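Homoserine dehydrogenase (Thermoplasma acidophilum, PDB 3ING) probably catalyses the NADP-dependent interconversion of L-aspartate semialdehyde and L-homoserine, a shared step of threonine and methionine biosynthesis. Local coordinates at residues V252-V257 and R267-N272; S45-R50 and G65-R70; G120-W125 and Y230-V235; S136-Y141 and L318-V323. All blocks are in the same frame, centred on the assembly; numbering follows the deposited sequence. Where two conformers were deposited one is given.

How the interactions relate
Interaction 2 comes first along the chain and closes before the others open. It sits at the 46-48 edge of the six-stranded nucleotide-binding sheet, whose other outermost strand, 139-140, carries interaction 4; their centres are about 26 Å apart. Interaction 3 joins helix 119-135 of that Rossmann-type region to the loop before strand 249-258, in the homoserine dehydrogenase family region. It touches interaction 4, where W125 and L121 pack on Y141. Interaction 1, in the antiparallel sheet, is nested inside the loop that interaction 4 closes, its centre about 43 Å from that of interaction 2. Interactions 3 and 4 thus tie the cofactor-binding part to what follows it in the chain.

Interaction 1: residues V252-V257 and R267-N272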
loop_
_atom_site.group_PDB
_atom_site.type_symbol
_atom_site.label_atom_id
_atom_site.label_comp_id
_atom_site.label_asym_id
_atom_site.label_seq_id
_atom_site.Cartn_x
_atom_site.Cartn_y
_atom_site.Cartn_z
ATOM N N VAL A 252 -21.557 2.484 2.537
ATOM C CA VAL A 252 -20.411 2.778 1.691
ATOM C C VAL A 252 -20.102 4.266 1.711
ATOM O O VAL A 252 -20.994 5.105 1.588
ATOM C CB VAL A 252 -20.699 2.344 0.217
ATOM C CG1 VAL A 252 -19.545 2.713 -0.714
ATOM C CG2 VAL A 252 -20.999 0.798 0.144
ATOM N N THR A 253 -18.828 4.568 1.880
ATOM C CA THR A 253 -18.317 5.921 1.882
ATOM C C THR A 253 -17.630 6.168 0.540
ATOM O O THR A 253 -16.677 5.440 0.161
ATOM C CB THR A 253 -17.323 6.158 3.026
ATOM O OG1 THR A 253 -17.964 5.934 4.288
ATOM C CG2 THR A 253 -16.787 7.605 3.001
ATOM N N GLU A 254 -18.121 7.185 -0.169
ATOM C CA GLU A 254 -17.569 7.598 -1.478
ATOM C C GLU A 254 -17.063 9.060 -1.512
ATOM O O GLU A 254 -17.688 9.995 -0.953
ATOM C CB GLU A 254 -18.619 7.460 -2.558
ATOM C CG GLU A 254 -19.369 6.135 -2.584
ATOM C CD GLU A 254 -20.519 6.153 -3.580
ATOM O OE1 GLU A 254 -21.550 6.840 -3.304
ATOM O OE2 GLU A 254 -20.369 5.490 -4.628
ATOM N N VAL A 255 -15.963 9.255 -2.223
ATOM C CA VAL A 255 -15.357 10.559 -2.415
ATOM C C VAL A 255 -14.991 10.636 -3.874
ATOM O O VAL A 255 -14.316 9.748 -4.429
ATOM C CB VAL A 255 -14.147 10.760 -1.491
ATOM C CG1 VAL A 255 -13.409 12.020 -1.855
ATOM C CG2 VAL A 255 -14.608 10.818 -0.001
ATOM N N TYR A 256 -15.444 11.688 -4.509
ATOM C CA TYR A 256 -15.295 11.863 -5.957
ATOM C C TYR A 256 -15.636 13.303 -6.308
ATOM O O TYR A 256 -16.046 14.042 -5.448
ATOM C CB TYR A 256 -16.215 10.914 -6.710
ATOM C CG TYR A 256 -17.679 11.094 -6.426
ATOM C CD1 TYR A 256 -18.272 10.479 -5.337
ATOM C CD2 TYR A 256 -18.473 11.860 -7.256
ATOM C CE1 TYR A 256 -19.608 10.647 -5.075
ATOM C CE2 TYR A 256 -19.809 12.028 -7.003
ATOM C CZ TYR A 256 -20.373 11.409 -5.927
ATOM O OH TYR A 256 -21.701 11.585 -5.663
ATOM N N VAL A 257 -15.471 13.689 -7.573
ATOM C CA VAL A 257 -15.772 15.044 -8.019
ATOM C C VAL A 257 -17.056 15.055 -8.866
ATOM O O VAL A 257 -17.189 14.260 -9.781
ATOM C CB VAL A 257 -14.629 15.617 -8.854
ATOM C CG1 VAL A 257 -15.009 17.011 -9.422
ATOM C CG2 VAL A 257 -13.375 15.685 -8.027
ATOM N N ARG A 267 -23.525 6.278 2.489
ATOM C CA ARG A 267 -24.924 5.927 2.271
ATOM C C ARG A 267 -25.094 4.418 2.269
ATOM O O ARG A 267 -24.164 3.691 2.037
ATOM C CB ARG A 267 -25.419 6.549 0.961
ATOM C CG ARG A 267 -24.697 6.089 -0.287
ATOM C CD ARG A 267 -25.158 6.885 -1.538
ATOM N NE ARG A 267 -24.343 6.611 -2.732
ATOM C CZ ARG A 267 -24.728 5.860 -3.771
ATOM N NH1 ARG A 267 -25.926 5.289 -3.814
ATOM N NH2 ARG A 267 -23.913 5.677 -4.802
ATOM N N ILE A 268 -26.298 3.952 2.548
ATOM C CA ILE A 268 -26.555 2.526 2.516
ATOM C C ILE A 268 -26.854 2.122 1.073
ATOM O O ILE A 268 -27.746 2.669 0.454
ATOM C CB ILE A 268 -27.675 2.100 3.501
ATOM C CG1 ILE A 268 -27.194 2.252 4.947
ATOM C CG2 ILE A 268 -28.033 0.671 3.241
ATOM C CD1 ILE A 268 -28.289 2.212 6.012
ATOM N N ILE A 269 -26.091 1.171 0.540
ATOM C CA ILE A 269 -26.227 0.727 -0.823
ATOM C C ILE A 269 -26.365 -0.793 -0.882
ATOM O O ILE A 269 -25.669 -1.511 -0.165
ATOM C CB ILE A 269 -24.965 1.040 -1.662
ATOM C CG1 ILE A 269 -24.489 2.474 -1.490
ATOM C CG2 ILE A 269 -25.250 0.812 -3.130
ATOM C CD1 ILE A 269 -23.305 2.808 -2.399
ATOM N N SER A 270 -27.212 -1.280 -1.781
ATOM C CA SER A 270 -27.318 -2.711 -2.047
ATOM C C SER A 270 -26.349 -3.032 -3.160
ATOM O O SER A 270 -26.590 -2.703 -4.321
ATOM C CB SER A 270 -28.729 -3.100 -2.467
ATOM O OG SER A 270 -29.610 -2.940 -1.380
ATOM N N LEU A 271 -25.267 -3.705 -2.806
ATOM C CA LEU A 271 -24.188 -3.953 -3.746
ATOM C C LEU A 271 -24.443 -5.131 -4.667
ATOM O O LEU A 271 -25.100 -6.103 -4.297
ATOM C CB LEU A 271 -22.891 -4.202 -2.977
ATOM C CG LEU A 271 -22.411 -3.047 -2.093
ATOM C CD1 LEU A 271 -21.187 -3.460 -1.301
ATOM C CD2 LEU A 271 -22.118 -1.790 -2.940
ATOM N N ASN A 272 -23.913 -4.999 -5.882
ATOM C CA ASN A 272 -23.897 -6.050 -6.872
ATOM C C ASN A 272 -22.938 -7.124 -6.437
ATOM O O ASN A 272 -21.932 -6.839 -5.778
ATOM C CB ASN A 272 -23.467 -5.475 -8.234
ATOM C CG ASN A 272 -23.009 -6.545 -9.221
ATOM O OD1 ASN A 272 -21.827 -6.583 -9.615
ATOM N ND2 ASN A 272 -23.933 -7.421 -9.624
#
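V252 and R267 form an antiparallel, hydrogen-bonded pair in the beta hairpin of strands 249-258 and 261-270, at one edge of the five-stranded antiparallel sheet. V252 N donates to R267 O and R267 N returns a bond to V252 O, each 2.9 Å long. The packed part lies on the face carrying the V252 side chain: CD1 of I269 presses against V252 CB at 3.7 Å, the two side chains crossing at about a right angle, while L271 CD2 reaches V252 CG2 at 4.2 Å, a slacker touch. V255, on the other face, packs against V222 and F226 of helix 212-226.

Toward solvent the contact becomes polar. The exposed R267 takes CG between its backbone N and carbonyl carbon (chi1 61°), and its chain then runs extended as far as NE, bringing the guanidinium alongside the buried carboxylate of E254. The same I269 CD1 sits over the centre of one guanidinium face, 3.6 Å above the plane, joining the apolar cluster to the salt bridge. The carboxylate is turned 46° from the guanidinium. R267 grips it side-on with two nitrogens that converge on E254 OE1 from its syn side and from the same face of the carboxylate, R267 NE at 2.9 Å and NH2 at 3.0 Å.

Interaction 2: residues S45-R50 and G65-R70; sequences SYASGR and GRISDR
S45 meets the loop 65-70 with its hydroxyl: OG accepts from S68 N at 3.0 Å and, weakly, from I67 N at the same distance. With OG lodged between its own backbone N and carbonyl carbon (chi1 63°), the hydroxyl is placed within bonding distance of both amides. S45 CA also makes a CH...O contact with R70 O.

At Y46 the backbone takes over. Its N donates to R70 O at 3.0 Å, and its O accepts from S68 OG at 2.7 Å, the hydroxyl lying above the carbonyl plane. S68 OG in turn accepts from R70 N, an ST turn within the loop, so one hydroxyl both shapes the loop and ties it to the strand. The phenol crosses the R70 side chain at a slant, ring and guanidinium planes 39° apart, and Y46 OH lies 3.0 Å above one face of the R70 guanidinium, toward its rim.

A47 adds a light apolar touch, CB to I67 CG2 at 4.2 Å. Beyond it, S48 N donates to a water to which R70 NE also donates, weakly. Strand 46-48 runs antiparallel to strand 34-41 at the edge of the Rossmann-type sheet; the loop follows helix 54-64, and I67 packs on V40 of strand 34-41 and on T12, an NADPH-binding residue.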
loop_
_atom_site.group_PDB
_atom_site.type_symbol
_atom_site.label_atom_id
_atom_site.label_comp_id
_atom_site.label_asym_id
_atom_site.label_seq_id
_atom_site.Cartn_x
_atom_site.Cartn_y
_atom_site.Cartn_z
ATOM N N SER A 45 -5.195 9.214 34.952
ATOM C CA SER A 45 -3.798 9.108 35.445
ATOM C C SER A 45 -2.759 9.227 34.323
ATOM O O SER A 45 -3.081 9.228 33.113
ATOM C CB SER A 45 -3.581 7.764 36.166
ATOM O OG SER A 45 -3.766 6.644 35.293
ATOM N N TYR A 46 -1.504 9.380 34.721
ATOM C CA TYR A 46 -0.425 9.422 33.736
ATOM C C TYR A 46 0.893 8.985 34.334
ATOM O O TYR A 46 1.044 8.879 35.572
ATOM C CB TYR A 46 -0.282 10.825 33.128
ATOM C CG TYR A 46 0.413 11.822 34.025
ATOM C CD1 TYR A 46 -0.279 12.450 35.046
ATOM C CD2 TYR A 46 1.737 12.179 33.817
ATOM C CE1 TYR A 46 0.319 13.353 35.871
ATOM C CE2 TYR A 46 2.358 13.120 34.638
ATOM C CZ TYR A 46 1.634 13.687 35.676
ATOM O OH TYR A 46 2.173 14.619 36.507
ATOM N N ALA A 47 1.829 8.709 33.433
ATOM C CA ALA A 47 3.218 8.427 33.773
ATOM C C ALA A 47 4.068 9.274 32.850
ATOM O O ALA A 47 3.731 9.460 31.673
ATOM C CB ALA A 47 3.549 6.948 33.560
ATOM N N SER A 48 5.182 9.758 33.363
ATOM C CA SER A 48 6.084 10.622 32.599
ATOM C C SER A 48 7.476 10.353 33.095
ATOM O O SER A 48 7.647 10.130 34.293
ATOM C CB SER A 48 5.722 12.091 32.830
ATOM O OG SER A 48 6.623 12.969 32.160
ATOM N N GLY A 49 8.462 10.342 32.202
ATOM C CA GLY A 49 9.828 10.039 32.610
ATOM C C GLY A 49 10.683 9.579 31.458
ATOM O O GLY A 49 10.160 9.264 30.407
ATOM N N ARG A 50 12.006 9.546 31.663
ATOM C CA ARG A 50 12.949 9.158 30.604
ATOM C C ARG A 50 12.872 7.652 30.291
ATOM O O ARG A 50 12.658 7.266 29.122
ATOM C CB ARG A 50 14.408 9.557 30.961
ATOM C CG ARG A 50 14.741 11.070 30.808
ATOM C CD ARG A 50 16.157 11.439 31.322
ATOM N N GLY A 65 -6.998 -1.086 35.784
ATOM C CA GLY A 65 -7.793 -0.156 34.987
ATOM C C GLY A 65 -7.225 1.250 34.948
ATOM O O GLY A 65 -7.850 2.156 34.378
ATOM N N ARG A 66 -6.029 1.452 35.515
ATOM C CA ARG A 66 -5.387 2.769 35.516
ATOM C C ARG A 66 -3.914 2.687 35.137
ATOM O O ARG A 66 -3.241 1.697 35.394
ATOM C CB ARG A 66 -5.471 3.430 36.869
ATOM C CG ARG A 66 -6.825 3.909 37.206
ATOM C CD ARG A 66 -6.825 4.556 38.579
ATOM N NE ARG A 66 -5.990 3.846 39.563
ATOM C CZ ARG A 66 -6.317 2.713 40.205
ATOM N NH1 ARG A 66 -7.468 2.068 39.974
ATOM N NH2 ARG A 66 -5.463 2.200 41.077
ATOM N N ILE A 67 -3.427 3.751 34.515
ATOM C CA ILE A 67 -2.036 3.822 34.104
ATOM C C ILE A 67 -1.141 3.959 35.296
ATOM O O ILE A 67 -0.052 3.363 35.344
ATOM C CB ILE A 67 -1.796 5.029 33.180
ATOM C CG1 ILE A 67 -2.426 4.713 31.820
ATOM C CG2 ILE A 67 -0.271 5.360 33.067
ATOM C CD1 ILE A 67 -1.692 3.614 31.084
ATOM N N SER A 68 -1.583 4.760 36.243
ATOM C CA SER A 68 -0.814 4.998 37.442
ATOM C C SER A 68 -1.720 5.533 38.512
ATOM O O SER A 68 -2.922 5.717 38.295
ATOM C CB SER A 68 0.257 6.040 37.182
ATOM O OG SER A 68 -0.273 7.350 37.310
ATOM N N ASP A 69 -1.135 5.843 39.660
ATOM C CA ASP A 69 -1.892 6.397 40.757
ATOM C C ASP A 69 -1.507 7.850 40.922
ATOM O O ASP A 69 -1.451 8.356 42.030
ATOM C CB ASP A 69 -1.643 5.571 42.025
ATOM C CG ASP A 69 -2.180 4.130 41.893
ATOM O OD1 ASP A 69 -3.388 3.933 42.199
ATOM O OD2 ASP A 69 -1.397 3.220 41.485
ATOM N N ARG A 70 -1.281 8.496 39.783
ATOM C CA ARG A 70 -0.839 9.886 39.664
ATOM C C ARG A 70 -1.788 10.680 38.730
ATOM O O ARG A 70 -1.754 10.539 37.481
ATOM C CB ARG A 70 0.574 9.839 39.116
ATOM C CG ARG A 70 1.266 11.124 38.827
ATOM C CD ARG A 70 2.745 10.776 38.777
ATOM N NE ARG A 70 3.539 11.585 37.858
ATOM C CZ ARG A 70 4.086 12.760 38.144
ATOM N NH1 ARG A 70 3.910 13.330 39.344
ATOM N NH2 ARG A 70 4.804 13.379 37.203
HETATM O O HOH W 1 5.303 9.222 36.201
#

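Interaction 3: residues G120-W125 and Y230-V235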
loop_
_atom_site.group_PDB
_atom_site.type_symbol
_atom_site.label_atom_id
_atom_site.label_comp_id
_atom_site.label_asym_id
_atom_site.label_seq_id
_atom_site.Cartn_x
_atom_site.Cartn_y
_atom_site.Cartn_z
ATOM N N GLY A 120 -10.762 15.767 15.474
ATOM C CA GLY A 120 -9.981 16.979 15.207
ATOM C C GLY A 120 -9.911 17.253 13.726
ATOM O O GLY A 120 -10.283 18.296 13.284
ATOM N N LEU A 121 -9.477 16.260 12.944
ATOM C CA LEU A 121 -9.347 16.430 11.508
ATOM C C LEU A 121 -10.676 16.598 10.808
ATOM O O LEU A 121 -10.756 17.276 9.803
ATOM C CB LEU A 121 -8.594 15.231 10.912
ATOM C CG LEU A 121 -7.130 15.090 11.348
ATOM C CD1 LEU A 121 -6.525 13.775 10.866
ATOM C CD2 LEU A 121 -6.301 16.318 10.886
ATOM N N ALA A 122 -11.729 15.985 11.326
ATOM C CA ALA A 122 -13.049 16.089 10.681
ATOM C C ALA A 122 -13.737 17.457 10.891
ATOM O O ALA A 122 -14.546 17.878 10.071
ATOM C CB ALA A 122 -13.970 14.932 11.141
ATOM N N ASN A 123 -13.366 18.143 11.966
ATOM C CA ASN A 123 -13.960 19.401 12.359
ATOM C C ASN A 123 -13.070 20.618 12.175
ATOM O O ASN A 123 -13.563 21.721 11.913
ATOM C CB ASN A 123 -14.355 19.304 13.844
ATOM C CG ASN A 123 -15.538 18.376 14.077
ATOM O OD1 ASN A 123 -16.642 18.688 13.670
ATOM N ND2 ASN A 123 -15.320 17.270 14.770
ATOM N N LYS A 124 -11.764 20.431 12.324
ATOM C CA LYS A 124 -10.809 21.523 12.420
ATOM C C LYS A 124 -9.580 21.330 11.503
ATOM O O LYS A 124 -8.461 21.726 11.843
ATOM C CB LYS A 124 -10.349 21.662 13.882
ATOM C CG LYS A 124 -11.468 21.922 14.920
ATOM C CD LYS A 124 -11.411 23.252 15.605
ATOM C CE LYS A 124 -11.012 24.386 14.693
ATOM N NZ LYS A 124 -11.654 25.665 15.022
ATOM N N TRP A 125 -9.814 20.792 10.318
ATOM C CA TRP A 125 -8.741 20.505 9.357
ATOM C C TRP A 125 -7.935 21.754 9.090
ATOM O O TRP A 125 -6.713 21.740 9.137
ATOM C CB TRP A 125 -9.345 20.026 8.038
ATOM C CG TRP A 125 -8.351 19.666 7.013
ATOM C CD1 TRP A 125 -7.691 20.514 6.162
ATOM C CD2 TRP A 125 -7.862 18.350 6.732
ATOM N NE1 TRP A 125 -6.842 19.794 5.367
ATOM C CE2 TRP A 125 -6.929 18.466 5.696
ATOM C CE3 TRP A 125 -8.127 17.080 7.266
ATOM C CZ2 TRP A 125 -6.240 17.372 5.187
ATOM C CZ3 TRP A 125 -7.450 15.986 6.753
ATOM C CH2 TRP A 125 -6.514 16.144 5.718
ATOM N N TYR A 230 -12.965 20.741 3.926
ATOM C CA TYR A 230 -14.325 20.542 4.320
ATOM C C TYR A 230 -14.380 20.181 5.821
ATOM O O TYR A 230 -13.368 19.800 6.421
ATOM C CB TYR A 230 -14.952 19.406 3.519
ATOM C CG TYR A 230 -15.311 19.689 2.063
ATOM C CD1 TYR A 230 -14.973 20.862 1.426
ATOM C CD2 TYR A 230 -15.936 18.701 1.303
ATOM C CE1 TYR A 230 -15.267 21.050 0.067
ATOM C CE2 TYR A 230 -16.237 18.890 -0.029
ATOM C CZ TYR A 230 -15.904 20.054 -0.649
ATOM O OH TYR A 230 -16.231 20.180 -2.001
ATOM N N THR A 231 -15.562 20.395 6.401
ATOM C CA THR A 231 -15.903 19.946 7.739
ATOM C C THR A 231 -17.119 19.001 7.601
ATOM O O THR A 231 -17.603 18.732 6.495
ATOM C CB THR A 231 -16.329 21.136 8.634
ATOM O OG1 THR A 231 -17.599 21.636 8.188
ATOM C CG2 THR A 231 -15.273 22.287 8.618
ATOM N N LEU A 232 -17.662 18.555 8.726
ATOM C CA LEU A 232 -18.858 17.711 8.723
ATOM C C LEU A 232 -20.046 18.382 8.073
ATOM O O LEU A 232 -20.921 17.699 7.551
ATOM C CB LEU A 232 -19.207 17.305 10.166
ATOM C CG LEU A 232 -18.204 16.342 10.833
ATOM C CD1 LEU A 232 -18.439 16.163 12.372
ATOM C CD2 LEU A 232 -18.218 14.962 10.129
ATOM N N ASN A 233 -20.072 19.722 8.086
ATOM C CA ASN A 233 -21.139 20.490 7.474
ATOM C C ASN A 233 -21.175 20.334 5.960
ATOM O O ASN A 233 -22.167 20.661 5.330
ATOM C CB ASN A 233 -20.963 21.986 7.822
ATOM C CG ASN A 233 -20.994 22.264 9.344
ATOM O OD1 ASN A 233 -21.767 21.631 10.069
ATOM N ND2 ASN A 233 -20.143 23.202 9.827
ATOM N N ASP A 234 -20.129 19.773 5.371
ATOM C CA ASP A 234 -19.982 19.725 3.917
ATOM C C ASP A 234 -20.131 18.362 3.308
ATOM O O ASP A 234 -19.906 18.211 2.108
ATOM C CB ASP A 234 -18.573 20.217 3.551
ATOM C CG ASP A 234 -18.342 21.676 3.940
ATOM O OD1 ASP A 234 -19.196 22.528 3.574
ATOM O OD2 ASP A 234 -17.321 21.965 4.603
ATOM N N VAL A 235 -20.461 17.361 4.124
ATOM C CA VAL A 235 -20.554 15.989 3.649
ATOM C C VAL A 235 -21.939 15.466 3.932
ATOM O O VAL A 235 -22.635 16.020 4.757
ATOM C CB VAL A 235 -19.499 15.103 4.298
ATOM C CG1 VAL A 235 -18.097 15.756 4.177
ATOM C CG2 VAL A 235 -19.836 14.812 5.769
HETATM O O HOH W 2 -12.457 19.928 9.053
HETATM O O HOH W 3 -17.637 20.040 11.588
#
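The N123 carboxamide and the L232 side chain meet at a slant, with OD1 doing most of the touching: it lies 3.4 Å from L232 CD1. The indole of W125 has L121 O at its edge, in the ring plane; the ring end leads away from the loop, and the nearest approach is W125 CB to Y230 O, 4.3 Å. N123 CG stands beside its own backbone N (chi1 -71°), which lets the amide fold back along the helix, where ND2 bonds to S119 O. N123 OD1 meanwhile takes a 2.7 Å bond from a water that accepts from L232 N. With the carboxamide gone, as in an alanine, the water would probably lose its anchor on the helix and a gap open beside L232 CD1.

Deeper in, A122 O receives a CH...O contact from T231 CA at 3.4 Å, and A122 CB lies loosely beside L232 CD2. A second water accepts from W125 N and lies 2.8 Å from Y230 O, another link between the segments. Within the loop, T231 N donates to D234 OD2 at 3.0 Å, and T231 OG1 accepts from N233 N, an ST turn that opens the 3-10 segment 232-234. Loop and helix 119-135 form an interface of close packing bridged by two waters, between the Rossmann-type NAD-binding region and the homoserine dehydrogenase family region.

Interaction 4: residues S136-Y141 and L318-V323; sequences SKYIRY and LLLSKV. With EDO (1,2-ethanediol), chain H.
R140 lays its side chain over L319 and L320 near the end of helix 306-321. From CB, which points toward the helix, CG stands beside the backbone N (chi1 -63°) and passes L320 CG and CD1 at 4.1 Å each. CD comes closer, 3.9 Å from L320 CG, as the two side chains slide past each other in opposite directions. The chain then bends at chi3 (67°), turning NE toward L319 CD1. L319 CD1 lies over one face of the guanidinium, 3.6 Å from R140 NH2, and the two side chains cross at about a right angle. The charged tip is held from outside the two segments: NE forms a salt bridge with D316 and NH2 another with D156. Cut back to an alanine, the residue would probably leave D316 and D156 without their shared cation and uncover the flanks of L319 and L320 that the aliphatic chain covers.

Strand 139-140 is an outermost strand of the Rossmann-type sheet, lying beside strand 112-115, and the end of helix 306-321 packs against it. L320 also reaches V114 of strand 112-115, while L319 additionally meets L160 of the second subunit.

Further back along the segment, Y138 adds an apolar contact through CB, 3.9 Å from L320 CD2. Its ring crosses V323 at an angle, with Y138 CE2 3.8 Å from V323 CG1. A 1,2-ethanediol molecule, probably from the crystallisation liquor, rests C1 over one face of the ring, offset toward the rim, and its O1 donates to K137 O at 2.7 Å.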
loop_
_atom_site.group_PDB
_atom_site.type_symbol
_atom_site.label_atom_id
_atom_site.label_comp_id
_atom_site.label_asym_id
_atom_site.label_seq_id
_atom_site.Cartn_x
_atom_site.Cartn_y
_atom_site.Cartn_z
ATOM N N SER A 136 6.149 24.144 11.055
ATOM C CA SER A 136 6.941 23.192 10.242
ATOM C C SER A 136 6.925 21.757 10.799
ATOM O O SER A 136 7.959 21.075 10.913
ATOM C CB SER A 136 8.380 23.681 10.044
ATOM O OG SER A 136 8.383 24.937 9.369
ATOM N N LYS A 137 5.730 21.292 11.119
ATOM C CA LYS A 137 5.575 19.936 11.631
ATOM C C LYS A 137 4.619 19.202 10.756
ATOM O O LYS A 137 4.048 19.784 9.814
ATOM C CB LYS A 137 5.079 19.921 13.070
ATOM C CG LYS A 137 5.926 20.670 14.025
ATOM C CD LYS A 137 7.271 20.036 14.189
ATOM C CE LYS A 137 8.094 20.791 15.180
ATOM N NZ LYS A 137 8.579 22.080 14.616
ATOM N N TYR A 138 4.472 17.907 11.055
ATOM C CA TYR A 138 3.619 16.995 10.294
ATOM C C TYR A 138 2.628 16.292 11.169
ATOM O O TYR A 138 2.857 16.151 12.366
ATOM C CB TYR A 138 4.469 15.898 9.632
ATOM C CG TYR A 138 5.491 16.441 8.670
ATOM C CD1 TYR A 138 5.131 16.785 7.372
ATOM C CD2 TYR A 138 6.793 16.660 9.056
ATOM C CE1 TYR A 138 6.060 17.300 6.471
ATOM C CE2 TYR A 138 7.727 17.188 8.160
ATOM C CZ TYR A 138 7.351 17.494 6.873
ATOM O OH TYR A 138 8.261 18.021 5.981
ATOM N N ILE A 139 1.529 15.844 10.541
ATOM C CA ILE A 139 0.572 14.992 11.171
ATOM C C ILE A 139 0.243 13.841 10.252
ATOM O O ILE A 139 0.022 14.034 9.042
ATOM C CB ILE A 139 -0.730 15.773 11.577
ATOM C CG1 ILE A 139 -1.703 14.826 12.279
ATOM C CG2 ILE A 139 -1.369 16.538 10.357
ATOM C CD1 ILE A 139 -2.784 15.535 13.149
ATOM N N ARG A 140 0.230 12.628 10.817
ATOM C CA ARG A 140 -0.221 11.448 10.089
ATOM C C ARG A 140 -1.419 10.838 10.812
ATOM O O ARG A 140 -1.612 11.021 12.029
ATOM C CB ARG A 140 0.913 10.425 9.851
ATOM C CG ARG A 140 2.060 10.935 8.986
ATOM C CD ARG A 140 3.025 9.751 8.581
ATOM N NE ARG A 140 2.328 8.837 7.682
ATOM C CZ ARG A 140 2.232 9.002 6.352
ATOM N NH1 ARG A 140 2.807 10.013 5.761
ATOM N NH2 ARG A 140 1.546 8.132 5.610
ATOM N N TYR A 141 -2.251 10.160 10.024
ATOM C CA TYR A 141 -3.595 9.751 10.436
ATOM C C TYR A 141 -4.099 8.467 9.783
ATOM O O TYR A 141 -5.291 8.284 9.535
ATOM C CB TYR A 141 -4.532 10.950 10.240
ATOM C CG TYR A 141 -4.379 11.696 8.912
ATOM C CD1 TYR A 141 -5.047 11.263 7.775
ATOM C CD2 TYR A 141 -3.592 12.831 8.805
ATOM C CE1 TYR A 141 -4.928 11.937 6.558
ATOM C CE2 TYR A 141 -3.479 13.519 7.588
ATOM C CZ TYR A 141 -4.136 13.052 6.467
ATOM O OH TYR A 141 -4.027 13.716 5.250
ATOM N N LEU A 318 6.729 5.060 12.698
ATOM C CA LEU A 318 7.950 4.644 12.020
ATOM C C LEU A 318 8.150 5.455 10.745
ATOM O O LEU A 318 9.281 5.864 10.436
ATOM C CB LEU A 318 7.906 3.140 11.745
ATOM C CG LEU A 318 7.929 2.317 13.028
ATOM C CD1 LEU A 318 7.813 0.809 12.742
ATOM C CD2 LEU A 318 9.219 2.623 13.823
ATOM N N LEU A 319 7.072 5.773 10.036
ATOM C CA LEU A 319 7.223 6.649 8.850
ATOM C C LEU A 319 7.762 8.018 9.267
ATOM O O LEU A 319 8.623 8.581 8.590
ATOM C CB LEU A 319 5.906 6.811 8.087
ATOM C CG LEU A 319 5.408 5.593 7.273
ATOM C CD1 LEU A 319 3.966 5.780 6.773
ATOM C CD2 LEU A 319 6.401 5.408 6.096
ATOM N N LEU A 320 7.281 8.544 10.389
ATOM C CA LEU A 320 7.745 9.856 10.840
ATOM C C LEU A 320 9.162 9.827 11.413
ATOM O O LEU A 320 9.833 10.845 11.447
ATOM C CB LEU A 320 6.775 10.471 11.828
ATOM C CG LEU A 320 5.543 11.097 11.201
ATOM C CD1 LEU A 320 4.458 11.396 12.258
ATOM C CD2 LEU A 320 5.924 12.382 10.493
ATOM N N SER A 321 9.622 8.654 11.835
ATOM C CA SER A 321 10.973 8.525 12.356
ATOM C C SER A 321 12.001 8.840 11.276
ATOM O O SER A 321 13.086 9.323 11.587
ATOM C CB SER A 321 11.234 7.128 12.923
ATOM O OG SER A 321 11.401 6.165 11.902
ATOM N N LYS A 322 11.641 8.605 10.014
ATOM C CA LYS A 322 12.554 8.819 8.891
ATOM C C LYS A 322 12.594 10.282 8.413
ATOM O O LYS A 322 13.399 10.602 7.560
ATOM C CB LYS A 322 12.204 7.906 7.698
ATOM C CG LYS A 322 12.422 6.425 7.969
ATOM C CD LYS A 322 11.118 5.639 8.091
ATOM C CE LYS A 322 10.836 4.780 6.867
ATOM N NZ LYS A 322 11.630 3.513 6.908
ATOM N N VAL A 323 11.748 11.168 8.939
ATOM C CA VAL A 323 11.799 12.586 8.531
ATOM C C VAL A 323 13.123 13.209 9.001
ATOM O O VAL A 323 13.517 13.054 10.169
ATOM C CB VAL A 323 10.603 13.435 9.078
ATOM C CG1 VAL A 323 10.738 14.903 8.642
ATOM C CG2 VAL A 323 9.251 12.876 8.628
HETATM C C1 EDO H . 5.594 20.798 7.318
HETATM O O1 EDO H . 4.772 21.712 8.050
HETATM C C2 EDO H . 6.451 21.561 6.325
HETATM O O2 EDO H . 7.777 21.679 6.855
#